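Local coordinates for protein polyketide cyclase / dehydrase and lipid transport (Nitrosospira multiformis, PDB 3P51) that is of unknown function but belongs to the polyketide cyclase/dehydrase and lipid transport family, whose members probably bind hydrophobic ligands, at residues G49-L54 and S75-P80. Sequence-based numbering, arbitrary orientation.
Sequences GARRLL and SMDEGP
Arg51 and Asp77 carry the contact through a single salt bridge. NH2 of Arg51 gives a hydrogen bond of 2.9 Å to OD2 of Asp77, nearly straight at 174°. The oxygen lies at the edge of the guanidinium and close to its plane, whereas the nitrogen meets the carboxylate from well above its plane. With NE of Arg51 3.7 Å from OD2 of Asp77, the pairing is one-pronged; the two flat groups are turned 52° apart rather than lying coplanar. The arginine chain is extended at chi2 and bends at chi3 (82°), which carries its guanidinium across to the aspartate.

Further polar bonds fix both partners. OG of Ser75 donates to OD1 of Asp77 at 2.7 Å, on the syn side and a little out of the carboxylate plane, so each carboxylate oxygen has a partner. Thr61 OG1, on the strand between the two segments, bonds both OD2 of Asp77 and NE of Arg51. With an alanine here in place of Asp77, NH2 of Arg51 would probably lose its charged mate, and Ser75 OG and Thr61 OG1 a bonding partner, leaving the guanidinium held less firmly, through NE and Thr61.

The backbones themselves stay apart: the nearest CA atoms, those of Arg51 and Ser75, are 9.4 Å from each other, with strand 58-66 between them. A classic beta bulge, in which Asp77 and Glu78 lie together opposite Leu59, interrupts strand 71-78 near its end. This is a surface cross-strand salt bridge spanning an intervening strand, set in the curved antiparallel sheet of a Bet v 1-like fold.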
loop_
_atom_site.group_PDB
_atom_site.type_symbol
_atom_site.label_atom_id
_atom_site.label_comp_id
_atom_site.label_asym_id
_atom_site.label_seq_id
_atom_site.Cartn_x
_atom_site.Cartn_y
_atom_site.Cartn_z
ATOM N N GLY A 49 -16.524 10.434 -5.601
ATOM C CA GLY A 49 -17.971 10.362 -5.656
ATOM C C GLY A 49 -18.466 10.800 -7.021
ATOM O O GLY A 49 -19.600 10.512 -7.403
ATOM N N ALA A 50 -17.613 11.507 -7.762
ATOM C CA ALA A 50 -17.978 11.981 -9.093
ATOM C C ALA A 50 -18.267 10.779 -9.961
ATOM O O ALA A 50 -17.721 9.709 -9.714
ATOM C CB ALA A 50 -16.833 12.793 -9.697
ATOM N N ARG A 51 -19.096 10.954 -10.992
ATOM C CA ARG A 51 -19.414 9.860 -11.888
ATOM C C ARG A 51 -19.318 10.298 -13.340
ATOM O O ARG A 51 -19.313 11.482 -13.651
ATOM C CB ARG A 51 -20.812 9.313 -11.600
ATOM C CG ARG A 51 -21.085 9.112 -10.115
ATOM C CD ARG A 51 -22.486 8.569 -9.890
ATOM N NE ARG A 51 -22.515 7.126 -10.095
ATOM C CZ ARG A 51 -23.611 6.381 -10.051
ATOM N NH1 ARG A 51 -24.791 6.946 -9.817
ATOM N NH2 ARG A 51 -23.520 5.068 -10.237
ATOM N N ARG A 52 -19.237 9.330 -14.234
ATOM C CA ARG A 52 -19.176 9.648 -15.644
ATOM C C ARG A 52 -19.823 8.537 -16.423
ATOM O O ARG A 52 -19.840 7.392 -15.977
ATOM C CB ARG A 52 -17.726 9.833 -16.100
ATOM C CG ARG A 52 -16.841 8.618 -15.887
ATOM C CD ARG A 52 -15.363 8.918 -16.185
ATOM N NE ARG A 52 -14.557 7.695 -16.146
ATOM C CZ ARG A 52 -13.230 7.664 -16.203
ATOM N NH1 ARG A 52 -12.539 8.791 -16.295
ATOM N NH2 ARG A 52 -12.593 6.502 -16.161
ATOM N N LEU A 53 -20.351 8.892 -17.588
ATOM C CA LEU A 53 -20.841 7.926 -18.553
ATOM C C LEU A 53 -20.008 8.028 -19.836
ATOM O O LEU A 53 -19.925 9.095 -20.438
ATOM C CB LEU A 53 -22.316 8.206 -18.860
ATOM C CG LEU A 53 -22.972 7.185 -19.787
ATOM C CD1 LEU A 53 -23.244 5.897 -19.012
ATOM C CD2 LEU A 53 -24.263 7.744 -20.358
ATOM N N LEU A 54 -19.386 6.924 -20.246
ATOM C CA LEU A 54 -18.569 6.902 -21.456
ATOM C C LEU A 54 -19.244 6.106 -22.575
ATOM O O LEU A 54 -19.772 5.018 -22.344
ATOM C CB LEU A 54 -17.210 6.272 -21.169
ATOM C CG LEU A 54 -16.559 6.628 -19.830
ATOM C CD1 LEU A 54 -15.376 5.708 -19.567
ATOM C CD2 LEU A 54 -16.131 8.084 -19.806
ATOM N N SER A 75 -15.022 2.600 -9.635
ATOM C CA SER A 75 -15.851 1.427 -9.858
ATOM C C SER A 75 -16.520 1.570 -11.213
ATOM O O SER A 75 -16.907 2.670 -11.606
ATOM C CB SER A 75 -16.918 1.301 -8.768
ATOM O OG SER A 75 -17.756 2.449 -8.716
HETATM N N MSE A 76 -16.639 0.464 -11.937
HETATM C CA MSE A 76 -17.493 0.440 -13.115
HETATM C C MSE A 76 -18.870 -0.081 -12.703
HETATM O O MSE A 76 -19.042 -1.271 -12.446
HETATM C CB MSE A 76 -16.907 -0.454 -14.202
HETATM C CG MSE A 76 -17.649 -0.337 -15.512
HETATM SE SE MSE A 76 -17.470 -1.958 -16.588
HETATM C CE MSE A 76 -15.544 -1.802 -16.931
ATOM N N ASP A 77 -19.848 0.818 -12.643
ATOM C CA ASP A 77 -21.181 0.480 -12.150
ATOM C C ASP A 77 -22.081 -0.136 -13.234
ATOM O O ASP A 77 -22.967 -0.942 -12.941
ATOM C CB ASP A 77 -21.841 1.727 -11.554
ATOM C CG ASP A 77 -20.910 2.495 -10.603
ATOM O OD1 ASP A 77 -20.120 1.854 -9.875
ATOM O OD2 ASP A 77 -20.977 3.743 -10.584
ATOM N N GLU A 78 -21.875 0.267 -14.481
ATOM C CA GLU A 78 -22.575 -0.355 -15.594
ATOM C C GLU A 78 -21.624 -0.432 -16.774
ATOM O O GLU A 78 -20.712 0.380 -16.894
ATOM C CB GLU A 78 -23.822 0.440 -16.007
ATOM C CG GLU A 78 -24.769 0.820 -14.880
ATOM C CD GLU A 78 -25.784 -0.254 -14.538
ATOM O OE1 GLU A 78 -25.727 -1.381 -15.106
ATOM O OE2 GLU A 78 -26.650 0.045 -13.685
ATOM N N GLY A 79 -21.849 -1.402 -17.653
ATOM C CA GLY A 79 -21.048 -1.521 -18.853
ATOM C C GLY A 79 -21.691 -2.484 -19.824
ATOM O O GLY A 79 -22.594 -3.220 -19.449
ATOM N N PRO A 80 -21.213 -2.492 -21.075
ATOM C CA PRO A 80 -21.732 -3.425 -22.076
ATOM C C PRO A 80 -21.242 -4.836 -21.762
ATOM O O PRO A 80 -20.217 -4.982 -21.096
ATOM C CB PRO A 80 -21.102 -2.921 -23.377
ATOM C CG PRO A 80 -19.793 -2.307 -22.930
ATOM C CD PRO A 80 -20.067 -1.707 -21.574
#